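Local coordinates for protein flavin-dependent thymidylate synthase (Helicobacter pylori, PDB 3AH5) that makes dTMP by reductive methylation of dUMP, with methylenetetrahydrofolate as methyl donor and NAD(P)H and FADH2 as reductants, working as a homotetramer, at residues E37-V42 and H198-E203; A78-K83 and L158-N163; L99-T104 and M124-L129. One frame throughout, in Å; residues are numbered along the deposited sequence.

Contact 1. Residues E37-V42 and H198-E203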
loop_
_atom_site.group_PDB
_atom_site.type_symbol
_atom_site.label_atom_id
_atom_site.label_comp_id
_atom_site.label_asym_id
_atom_site.label_seq_id
_atom_site.Cartn_x
_atom_site.Cartn_y
_atom_site.Cartn_z
ATOM N N GLU A 37 -27.910 -4.639 3.244
ATOM C CA GLU A 37 -27.829 -4.132 4.605
ATOM C C GLU A 37 -26.607 -4.699 5.321
ATOM O O GLU A 37 -26.025 -4.051 6.192
ATOM C CB GLU A 37 -29.103 -4.515 5.357
ATOM C CG GLU A 37 -29.268 -3.882 6.725
ATOM C CD GLU A 37 -30.572 -4.301 7.383
ATOM O OE1 GLU A 37 -31.637 -4.110 6.753
ATOM O OE2 GLU A 37 -30.532 -4.818 8.523
ATOM N N LEU A 38 -26.226 -5.916 4.945
ATOM C CA LEU A 38 -25.080 -6.589 5.545
ATOM C C LEU A 38 -23.784 -5.834 5.242
ATOM O O LEU A 38 -22.981 -5.576 6.143
ATOM C CB LEU A 38 -24.991 -8.025 5.015
ATOM C CG LEU A 38 -23.871 -8.945 5.517
ATOM C CD1 LEU A 38 -23.986 -9.164 7.018
ATOM C CD2 LEU A 38 -23.970 -10.272 4.781
ATOM N N ILE A 39 -23.593 -5.474 3.974
ATOM C CA ILE A 39 -22.399 -4.749 3.543
ATOM C C ILE A 39 -22.192 -3.463 4.345
ATOM O O ILE A 39 -21.062 -3.065 4.626
ATOM C CB ILE A 39 -22.486 -4.397 2.038
ATOM C CG1 ILE A 39 -22.508 -5.682 1.211
ATOM C CG2 ILE A 39 -21.309 -3.527 1.620
ATOM C CD1 ILE A 39 -22.653 -5.450 -0.268
ATOM N N HIS A 40 -23.293 -2.822 4.722
ATOM C CA HIS A 40 -23.238 -1.576 5.474
ATOM C C HIS A 40 -23.022 -1.788 6.968
ATOM O O HIS A 40 -22.400 -0.962 7.628
ATOM C CB HIS A 40 -24.524 -0.782 5.233
ATOM C CG HIS A 40 -24.583 0.519 5.969
ATOM N ND1 HIS A 40 -24.904 0.603 7.307
ATOM C CD2 HIS A 40 -24.347 1.787 5.558
ATOM C CE1 HIS A 40 -24.865 1.866 7.688
ATOM N NE2 HIS A 40 -24.529 2.606 6.646
ATOM N N ARG A 41 -23.529 -2.898 7.495
ATOM C CA ARG A 41 -23.391 -3.205 8.916
ATOM C C ARG A 41 -22.000 -3.739 9.246
ATOM O O ARG A 41 -21.384 -3.329 10.233
ATOM C CB ARG A 41 -24.428 -4.245 9.333
ATOM C CG ARG A 41 -24.648 -4.337 10.836
ATOM C CD ARG A 41 -25.388 -5.614 11.181
ATOM N NE ARG A 41 -24.478 -6.757 11.240
ATOM C CZ ARG A 41 -24.834 -8.020 11.024
ATOM N NH1 ARG A 41 -26.094 -8.315 10.723
ATOM N NH2 ARG A 41 -23.934 -8.990 11.125
ATOM N N VAL A 42 -21.515 -4.665 8.424
ATOM C CA VAL A 42 -20.202 -5.264 8.635
ATOM C C VAL A 42 -19.102 -4.412 8.011
ATOM O O VAL A 42 -18.071 -4.145 8.641
ATOM C CB VAL A 42 -20.140 -6.692 8.038
ATOM C CG1 VAL A 42 -18.735 -7.263 8.177
ATOM C CG2 VAL A 42 -21.141 -7.590 8.747
ATOM N N HIS A 198 -25.276 2.119 -4.830
ATOM C CA HIS A 198 -24.144 2.072 -3.891
ATOM C C HIS A 198 -23.961 3.260 -2.945
ATOM O O HIS A 198 -23.280 3.144 -1.929
ATOM C CB HIS A 198 -22.816 1.911 -4.649
ATOM C CG HIS A 198 -22.723 0.675 -5.490
ATOM N ND1 HIS A 198 -21.528 0.027 -5.719
ATOM C CD2 HIS A 198 -23.660 -0.009 -6.190
ATOM C CE1 HIS A 198 -21.733 -1.003 -6.519
ATOM N NE2 HIS A 198 -23.018 -1.046 -6.821
ATOM N N GLN A 199 -24.549 4.400 -3.278
ATOM C CA GLN A 199 -24.377 5.595 -2.468
ATOM C C GLN A 199 -24.604 5.468 -0.961
ATOM O O GLN A 199 -24.007 6.213 -0.181
ATOM C CB GLN A 199 -25.235 6.728 -3.037
ATOM C CG GLN A 199 -24.824 7.143 -4.448
ATOM C CD GLN A 199 -25.628 8.319 -4.985
ATOM O OE1 GLN A 199 -26.858 8.331 -4.916
ATOM N NE2 GLN A 199 -24.933 9.310 -5.533
ATOM N N TYR A 200 -25.441 4.526 -0.541
ATOM C CA TYR A 200 -25.721 4.360 0.885
ATOM C C TYR A 200 -24.483 3.926 1.672
ATOM O O TYR A 200 -24.444 4.022 2.903
ATOM C CB TYR A 200 -26.848 3.344 1.087
ATOM C CG TYR A 200 -26.428 1.899 0.949
ATOM C CD1 TYR A 200 -26.332 1.075 2.069
ATOM C CD2 TYR A 200 -26.175 1.343 -0.303
ATOM C CE1 TYR A 200 -26.004 -0.271 1.946
ATOM C CE2 TYR A 200 -25.846 -0.004 -0.438
ATOM C CZ TYR A 200 -25.764 -0.804 0.688
ATOM O OH TYR A 200 -25.452 -2.140 0.552
ATOM N N LEU A 201 -23.476 3.449 0.947
ATOM C CA LEU A 201 -22.221 3.000 1.541
ATOM C C LEU A 201 -21.255 4.166 1.720
ATOM O O LEU A 201 -20.205 4.014 2.340
ATOM C CB LEU A 201 -21.568 1.965 0.631
ATOM C CG LEU A 201 -21.570 0.484 1.001
ATOM C CD1 LEU A 201 -22.778 0.134 1.831
ATOM C CD2 LEU A 201 -21.520 -0.331 -0.284
ATOM N N PHE A 202 -21.616 5.329 1.187
ATOM C CA PHE A 202 -20.739 6.494 1.256
ATOM C C PHE A 202 -21.371 7.755 1.827
ATOM O O PHE A 202 -20.668 8.710 2.140
ATOM C CB PHE A 202 -20.206 6.805 -0.150
ATOM C CG PHE A 202 -19.526 5.649 -0.807
ATOM C CD1 PHE A 202 -18.215 5.322 -0.484
ATOM C CD2 PHE A 202 -20.206 4.859 -1.723
ATOM C CE1 PHE A 202 -17.584 4.214 -1.069
ATOM C CE2 PHE A 202 -19.593 3.753 -2.314
ATOM C CZ PHE A 202 -18.276 3.428 -1.986
ATOM N N GLU A 203 -22.690 7.767 1.954
ATOM C CA GLU A 203 -23.388 8.944 2.458
ATOM C C GLU A 203 -22.859 9.546 3.750
ATOM O O GLU A 203 -22.643 10.752 3.826
ATOM C CB GLU A 203 -24.866 8.637 2.652
ATOM C CG GLU A 203 -25.610 8.368 1.381
ATOM C CD GLU A 203 -27.096 8.503 1.574
ATOM O OE1 GLU A 203 -27.547 9.634 1.876
ATOM O OE2 GLU A 203 -27.807 7.483 1.432
#

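Contact 2. Residues A78-K83 and L158-N163. With FAD (flavin-adenine dinucleotide), chain N.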
loop_
_atom_site.group_PDB
_atom_site.type_symbol
_atom_site.label_atom_id
_atom_site.label_comp_id
_atom_site.label_asym_id
_atom_site.label_seq_id
_atom_site.Cartn_x
_atom_site.Cartn_y
_atom_site.Cartn_z
ATOM N N ALA A 78 -4.910 4.032 -4.446
ATOM C CA ALA A 78 -5.791 4.286 -5.574
ATOM C C ALA A 78 -4.901 4.226 -6.804
ATOM O O ALA A 78 -3.680 4.157 -6.676
ATOM C CB ALA A 78 -6.427 5.661 -5.451
ATOM N N SER A 79 -5.503 4.254 -7.988
ATOM C CA SER A 79 -4.739 4.185 -9.232
ATOM C C SER A 79 -5.151 5.293 -10.188
ATOM O O SER A 79 -6.341 5.620 -10.312
ATOM C CB SER A 79 -4.946 2.832 -9.920
ATOM O OG SER A 79 -4.600 1.767 -9.056
ATOM N N LEU A 80 -4.168 5.864 -10.872
ATOM C CA LEU A 80 -4.460 6.925 -11.810
ATOM C C LEU A 80 -3.530 6.997 -13.004
ATOM O O LEU A 80 -2.357 6.625 -12.937
ATOM C CB LEU A 80 -4.487 8.279 -11.087
ATOM C CG LEU A 80 -3.367 8.702 -10.136
ATOM C CD1 LEU A 80 -3.721 10.063 -9.541
ATOM C CD2 LEU A 80 -3.209 7.688 -9.018
ATOM N N SER A 81 -4.095 7.450 -14.116
ATOM C CA SER A 81 -3.363 7.644 -15.359
ATOM C C SER A 81 -3.745 9.076 -15.672
ATOM O O SER A 81 -4.899 9.369 -15.988
ATOM C CB SER A 81 -3.860 6.678 -16.429
ATOM O OG SER A 81 -3.647 5.340 -16.009
ATOM N N VAL A 82 -2.766 9.962 -15.545
ATOM C CA VAL A 82 -2.952 11.389 -15.721
ATOM C C VAL A 82 -2.319 12.014 -16.952
ATOM O O VAL A 82 -1.190 11.685 -17.342
ATOM C CB VAL A 82 -2.400 12.139 -14.487
ATOM C CG1 VAL A 82 -2.842 13.615 -14.504
ATOM C CG2 VAL A 82 -2.850 11.426 -13.211
ATOM N N LYS A 83 -3.067 12.931 -17.552
ATOM C CA LYS A 83 -2.614 13.676 -18.710
ATOM C C LYS A 83 -1.244 14.245 -18.337
ATOM O O LYS A 83 -1.090 14.885 -17.290
ATOM C CB LYS A 83 -3.605 14.809 -18.991
ATOM C CG LYS A 83 -3.164 15.819 -20.033
ATOM C CD LYS A 83 -4.252 16.875 -20.259
ATOM C CE LYS A 83 -3.810 17.898 -21.288
ATOM N NZ LYS A 83 -4.769 19.033 -21.424
ATOM N N LEU A 158 -7.757 12.949 -16.039
ATOM C CA LEU A 158 -7.238 11.677 -15.559
ATOM C C LEU A 158 -8.259 10.566 -15.411
ATOM O O LEU A 158 -9.449 10.813 -15.203
ATOM C CB LEU A 158 -6.543 11.868 -14.208
ATOM C CG LEU A 158 -7.443 12.291 -13.039
ATOM C CD1 LEU A 158 -6.910 11.722 -11.728
ATOM C CD2 LEU A 158 -7.532 13.801 -12.991
ATOM N N ALA A 159 -7.775 9.337 -15.537
ATOM C CA ALA A 159 -8.604 8.158 -15.346
ATOM C C ALA A 159 -8.296 7.838 -13.888
ATOM O O ALA A 159 -7.131 7.822 -13.483
ATOM C CB ALA A 159 -8.149 7.024 -16.248
ATOM N N TYR A 160 -9.329 7.583 -13.098
ATOM C CA TYR A 160 -9.133 7.330 -11.681
ATOM C C TYR A 160 -9.915 6.110 -11.185
ATOM O O TYR A 160 -11.136 6.047 -11.335
ATOM C CB TYR A 160 -9.562 8.583 -10.920
ATOM C CG TYR A 160 -9.135 8.632 -9.482
ATOM C CD1 TYR A 160 -7.789 8.755 -9.140
ATOM C CD2 TYR A 160 -10.078 8.561 -8.455
ATOM C CE1 TYR A 160 -7.387 8.812 -7.808
ATOM C CE2 TYR A 160 -9.687 8.613 -7.124
ATOM C CZ TYR A 160 -8.341 8.741 -6.806
ATOM O OH TYR A 160 -7.955 8.818 -5.488
ATOM N N SER A 161 -9.205 5.148 -10.598
ATOM C CA SER A 161 -9.827 3.936 -10.069
ATOM C C SER A 161 -9.548 3.834 -8.573
ATOM O O SER A 161 -8.437 4.118 -8.125
ATOM C CB SER A 161 -9.287 2.701 -10.788
ATOM O OG SER A 161 -9.542 2.800 -12.173
ATOM N N ILE A 162 -10.551 3.407 -7.807
ATOM C CA ILE A 162 -10.412 3.323 -6.360
ATOM C C ILE A 162 -11.458 2.378 -5.760
ATOM O O ILE A 162 -12.588 2.307 -6.250
ATOM C CB ILE A 162 -10.572 4.743 -5.765
ATOM C CG1 ILE A 162 -10.280 4.754 -4.276
ATOM C CG2 ILE A 162 -11.980 5.252 -6.001
ATOM C CD1 ILE A 162 -10.201 6.176 -3.727
ATOM N N ASN A 163 -11.091 1.640 -4.712
ATOM C CA ASN A 163 -12.047 0.730 -4.089
ATOM C C ASN A 163 -12.850 1.462 -3.017
ATOM O O ASN A 163 -12.457 2.538 -2.557
ATOM C CB ASN A 163 -11.354 -0.522 -3.504
ATOM C CG ASN A 163 -10.521 -0.232 -2.258
ATOM O OD1 ASN A 163 -10.907 0.559 -1.396
ATOM N ND2 ASN A 163 -9.383 -0.907 -2.146
HETATM P PA FAD N . 5.300 3.270 -6.407
HETATM O O1A FAD N . 6.438 4.257 -6.568
HETATM O O2A FAD N . 3.949 3.786 -5.968
HETATM O O5B FAD N . 5.784 2.063 -5.693
HETATM C C5B FAD N . 4.956 0.978 -5.372
HETATM C C4B FAD N . 5.341 -0.342 -6.035
HETATM O O4B FAD N . 4.317 -1.178 -5.450
HETATM C C3B FAD N . 5.130 -0.451 -7.566
HETATM O O3B FAD N . 6.331 -0.585 -8.308
HETATM C C2B FAD N . 4.223 -1.663 -7.742
HETATM O O2B FAD N . 4.859 -2.879 -8.075
HETATM C C1B FAD N . 3.467 -1.753 -6.439
HETATM N N9A FAD N . 2.170 -1.055 -6.350
HETATM C C8A FAD N . 1.855 0.123 -5.714
HETATM N N7A FAD N . 0.607 0.483 -5.803
HETATM C C5A FAD N . 0.034 -0.527 -6.552
HETATM C C6A FAD N . -1.310 -0.731 -6.994
HETATM N N6A FAD N . -2.284 0.137 -6.691
HETATM N N1A FAD N . -1.577 -1.846 -7.738
HETATM C C2A FAD N . -0.556 -2.711 -8.022
HETATM N N3A FAD N . 0.738 -2.619 -7.654
HETATM C C4A FAD N . 0.960 -1.461 -6.898
HETATM N N1 FAD N . 1.686 8.707 -14.929
HETATM C C2 FAD N . 0.612 9.134 -15.610
HETATM O O2 FAD N . -0.530 9.135 -15.094
HETATM N N3 FAD N . 0.783 9.633 -16.924
HETATM C C4 FAD N . 2.018 9.666 -17.612
HETATM O O4 FAD N . 2.077 10.134 -18.772
HETATM C C4X FAD N . 3.131 9.159 -16.883
HETATM N N5 FAD N . 4.424 9.148 -17.475
HETATM C C5X FAD N . 5.506 8.700 -16.704
HETATM C C6 FAD N . 6.824 8.694 -17.285
HETATM C C7 FAD N . 7.935 8.276 -16.571
HETATM C C7M FAD N . 9.303 8.312 -17.275
HETATM C C8 FAD N . 7.792 7.835 -15.225
HETATM C C8M FAD N . 8.961 7.364 -14.383
HETATM C C9 FAD N . 6.479 7.833 -14.623
HETATM C C9A FAD N . 5.330 8.252 -15.324
HETATM N N10 FAD N . 3.964 8.279 -14.764
HETATM C C10 FAD N . 2.919 8.718 -15.539
HETATM C "C1'" FAD N . 3.574 7.871 -13.396
HETATM C "C2'" FAD N . 3.929 6.458 -13.096
HETATM O "O2'" FAD N . 3.331 5.659 -14.113
HETATM C "C3'" FAD N . 3.476 6.029 -11.706
HETATM O "O3'" FAD N . 4.065 6.871 -10.733
HETATM C "C4'" FAD N . 3.969 4.623 -11.467
HETATM O "O4'" FAD N . 3.422 3.751 -12.471
HETATM C "C5'" FAD N . 3.592 4.046 -10.116
HETATM O "O5'" FAD N . 4.304 2.829 -10.190
HETATM P P FAD N . 5.586 2.771 -9.319
HETATM O O1P FAD N . 6.280 1.525 -9.638
HETATM O O2P FAD N . 6.291 4.085 -9.459
HETATM O O3P FAD N . 5.007 2.660 -7.835
#

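Contact 3. Residues L99-T104 and M124-L129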
loop_
_atom_site.group_PDB
_atom_site.type_symbol
_atom_site.label_atom_id
_atom_site.label_comp_id
_atom_site.label_asym_id
_atom_site.label_seq_id
_atom_site.Cartn_x
_atom_site.Cartn_y
_atom_site.Cartn_z
ATOM N N LEU A 99 -4.292 37.603 -24.777
ATOM C CA LEU A 99 -4.230 39.012 -24.415
ATOM C C LEU A 99 -4.601 39.866 -25.625
ATOM O O LEU A 99 -4.371 39.466 -26.770
ATOM C CB LEU A 99 -2.825 39.373 -23.916
ATOM C CG LEU A 99 -2.476 39.098 -22.448
ATOM C CD1 LEU A 99 -3.251 40.035 -21.545
ATOM C CD2 LEU A 99 -2.793 37.665 -22.102
ATOM N N PRO A 100 -5.199 41.048 -25.391
ATOM C CA PRO A 100 -5.546 41.623 -24.085
ATOM C C PRO A 100 -6.606 40.807 -23.353
ATOM O O PRO A 100 -7.315 40.001 -23.960
ATOM C CB PRO A 100 -6.059 43.016 -24.441
ATOM C CG PRO A 100 -5.329 43.334 -25.705
ATOM C CD PRO A 100 -5.437 42.030 -26.460
ATOM N N LEU A 101 -6.711 41.043 -22.049
ATOM C CA LEU A 101 -7.671 40.348 -21.199
ATOM C C LEU A 101 -9.107 40.815 -21.409
ATOM O O LEU A 101 -9.701 41.414 -20.519
ATOM C CB LEU A 101 -7.285 40.533 -19.728
ATOM C CG LEU A 101 -6.692 39.348 -18.956
ATOM C CD1 LEU A 101 -5.673 38.598 -19.800
ATOM C CD2 LEU A 101 -6.052 39.869 -17.677
ATOM N N ASN A 102 -9.673 40.536 -22.578
ATOM C CA ASN A 102 -11.045 40.941 -22.844
ATOM C C ASN A 102 -12.000 39.802 -22.533
ATOM O O ASN A 102 -11.578 38.691 -22.213
ATOM C CB ASN A 102 -11.215 41.383 -24.297
ATOM C CG ASN A 102 -10.920 40.279 -25.275
ATOM O OD1 ASN A 102 -11.543 39.219 -25.233
ATOM N ND2 ASN A 102 -9.967 40.518 -26.168
ATOM N N GLU A 103 -13.291 40.093 -22.645
ATOM C CA GLU A 103 -14.348 39.136 -22.351
ATOM C C GLU A 103 -14.296 37.812 -23.111
ATOM O O GLU A 103 -14.632 36.769 -22.543
ATOM C CB GLU A 103 -15.705 39.813 -22.563
ATOM C CG GLU A 103 -16.918 38.958 -22.235
ATOM C CD GLU A 103 -18.202 39.784 -22.163
ATOM O OE1 GLU A 103 -18.459 40.573 -23.104
ATOM O OE2 GLU A 103 -18.954 39.642 -21.170
ATOM N N THR A 104 -13.880 37.827 -24.377
ATOM C CA THR A 104 -13.835 36.574 -25.132
ATOM C C THR A 104 -12.537 35.788 -24.941
ATOM O O THR A 104 -12.508 34.581 -25.160
ATOM C CB THR A 104 -14.061 36.791 -26.654
ATOM O OG1 THR A 104 -12.849 37.246 -27.265
ATOM C CG2 THR A 104 -15.166 37.807 -26.891
ATOM N N MET A 124 -4.451 36.853 -13.267
ATOM C CA MET A 124 -3.060 36.418 -13.147
ATOM C C MET A 124 -2.809 35.041 -13.754
ATOM O O MET A 124 -1.765 34.808 -14.364
ATOM C CB MET A 124 -2.629 36.424 -11.680
ATOM C CG MET A 124 -2.695 37.806 -11.060
ATOM S SD MET A 124 -1.728 39.003 -12.000
ATOM C CE MET A 124 -1.206 40.128 -10.658
ATOM N N SER A 125 -3.764 34.131 -13.587
ATOM C CA SER A 125 -3.632 32.790 -14.141
ATOM C C SER A 125 -3.543 32.875 -15.661
ATOM O O SER A 125 -2.744 32.182 -16.281
ATOM C CB SER A 125 -4.834 31.922 -13.749
ATOM O OG SER A 125 -4.802 31.563 -12.379
ATOM N N VAL A 126 -4.369 33.730 -16.258
ATOM C CA VAL A 126 -4.381 33.899 -17.708
ATOM C C VAL A 126 -3.069 34.523 -18.179
ATOM O O VAL A 126 -2.584 34.238 -19.280
ATOM C CB VAL A 126 -5.551 34.794 -18.153
ATOM C CG1 VAL A 126 -5.539 34.958 -19.670
ATOM C CG2 VAL A 126 -6.863 34.184 -17.696
ATOM N N LEU A 127 -2.493 35.381 -17.347
ATOM C CA LEU A 127 -1.236 36.007 -17.712
ATOM C C LEU A 127 -0.177 34.913 -17.716
ATOM O O LEU A 127 0.713 34.896 -18.566
ATOM C CB LEU A 127 -0.884 37.120 -16.718
ATOM C CG LEU A 127 -1.126 38.565 -17.185
ATOM C CD1 LEU A 127 -2.445 38.702 -17.929
ATOM C CD2 LEU A 127 -1.099 39.479 -15.968
ATOM N N ALA A 128 -0.290 33.980 -16.779
ATOM C CA ALA A 128 0.671 32.890 -16.716
ATOM C C ALA A 128 0.440 31.959 -17.903
ATOM O O ALA A 128 1.385 31.396 -18.453
ATOM C CB ALA A 128 0.518 32.133 -15.406
ATOM N N LEU A 129 -0.821 31.801 -18.298
ATOM C CA LEU A 129 -1.155 30.942 -19.427
ATOM C C LEU A 129 -0.573 31.530 -20.709
ATOM O O LEU A 129 0.014 30.815 -21.525
ATOM C CB LEU A 129 -2.671 30.806 -19.570
ATOM C CG LEU A 129 -3.147 30.012 -20.798
ATOM C CD1 LEU A 129 -2.695 28.557 -20.667
ATOM C CD2 LEU A 129 -4.672 30.089 -20.923
#

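Contact 1. Residues E37-V42 and H198-E203
I39 and L201 make the buried half of this contact. The methyl CG2 of I39 sits 3.7 Å from L201 CD2 and 4.0 Å from L201 CD1, so the fork of the leucine grips it, and the two side chains cross at about a right angle. I39 sends CG2 anti to its own backbone N (chi1 -64° for CG1), a setting that turns this branch to the leucine. I39 also packs on A14 and S15 of helix 12-22, which backs this part of helix 33-43.

H40 and Y200 form the half nearer solvent, though they touch no less closely. They slide past each other in opposite directions, with H40 CB 3.6 Å from Y200 CE1, obliquely to the tyrosine ring. The same CB lies 3.9 Å from L201 CD1, a methyl that also rests over one face of the Y200 ring, toward its rim. Farther out, the imidazole presents an edge to the 198-203 turn, and its carbon CD2 lies 3.5 Å from Y200 O, a van der Waals approach.

Y200 holds CG between its backbone N and carbonyl carbon (chi1 78°), and the ring reaches across the gap until OH stands 4.0 Å from I39 CB. That hydroxyl is hydrogen-bonded to K36 O, in the same helix just before E37. On the far side of the turn F202 packs on helix 164-174, whose first residue, A164, belongs to an FAD site.

No hydrogen bond links the two segments themselves. The chemistry is therefore that of methyls and a ring flank pressed together, with one tyrosine hydroxyl pinning the C-terminal turn to the backbone of helix 33-43.

Contact 2. Residues A78-K83 and L158-N163
S79 O takes the N-H of S161 at 2.9 Å in a nearly straight bond (175° at the hydrogen), and the CA-H of Y160 approaches the same oxygen at 3.5 Å. S161 O receives S79 N in return, and S81 and A159 repeat the exchange: a regular antiparallel ladder in which S79-S161 and S81-A159 are hydrogen-bonded pairs, L80-Y160 and V82-L158 non-hydrogen-bonded ones. Strand 79-82 carries part of the ThyX motif and borders the four-stranded sheet within this chain, while strand 155-163 is bonded on its other flank to strand 56-65.

The V82 backbone is thus left to meet the flavin. FAD N3 donates to V82 O at 2.9 Å, and V82 N points at FAD O2, though that separation is modelled too short to trust. V82 and K83 also touch dUMP.

The two faces differ in character. S79, S81, A159 and S161 turn to the second subunit, where S79 OG bonds E53 and the hydroxyls of S81 and S161 bond H54, all of that subunit. L80, V82, L158 and Y160 make the apolar face: V82 and L158 lie side by side, V82 CG2 3.9 Å from L158 CB. Y160, its CG anti to the backbone N (chi1 -166°), swings its ring along the neighbouring strand, meeting L80 CB with the edge at CD1 and bringing OH within 3.5 Å of A78 CB.

Contact 3. Residues L99-T104 and M124-L129
L101 reaches across to V126 and L127, and its atoms close in step by step. CB points at the helix but is still 5.5 Å from L127 CD1. CG has come to 4.4 Å from that same methyl, and there the chain forks. CD1 does most of the touching: it fits between the two helix residues, 3.6 Å from V126 CG1 and 3.7 Å from L127 CD1. CD2 leans on the latter alone, at 3.8 Å. L101 slides past V126 in the opposite direction but crosses L127 at about a right angle, so one leucine tip bears on two successive side chains of helix 119-138. V126 has CG1 anti to its backbone N (chi1 180°), which lays this branch before the incoming methyl.

L99 adds a second apolar touch, its CD1 lying 3.9 Å from L127 CD1, again with the side chains crossing. L127 CD1 is thus shared by both leucines of the loop. Between them P100 follows a cis peptide bond and faces away from the helix.

Behind V126 the packing continues onto L106 and A109 of helix 103-109, while S125 and M124 face the third subunit. No hydrogen bond spans the contact. L101 is the centre of an inverse gamma turn closed by N102 N to P100 O, 2.8 Å. Next, N102 OD1 accepts from T104 OG1, from N105 N and, weakly, from T104 N. This is loop-to-helix packing at the start of a helix, with leucines docking just ahead of an asparagine N-cap.

Overall arrangement
From the N terminus, helix 33-43 comes first, and contact 1 closes by far the longest loop when the turn at 198-203 returns to it near the C-terminal end. Within that loop, strand 79-82 pairs with strand 155-163 in contact 2, and between those strands contact 3 joins 99-104 to helix 119-138 over a short connection. The three therefore nest one within another, and none cross. Contact 2 adds the edge strand 79-82, which meets dUMP and the flavin, to strand 155-163 of the antiparallel sheet; contacts 1 and 3 lie on opposite sides of the chain's centre, their own centres about 46 Å apart. Contacts 2 and 3 both touch the third subunit.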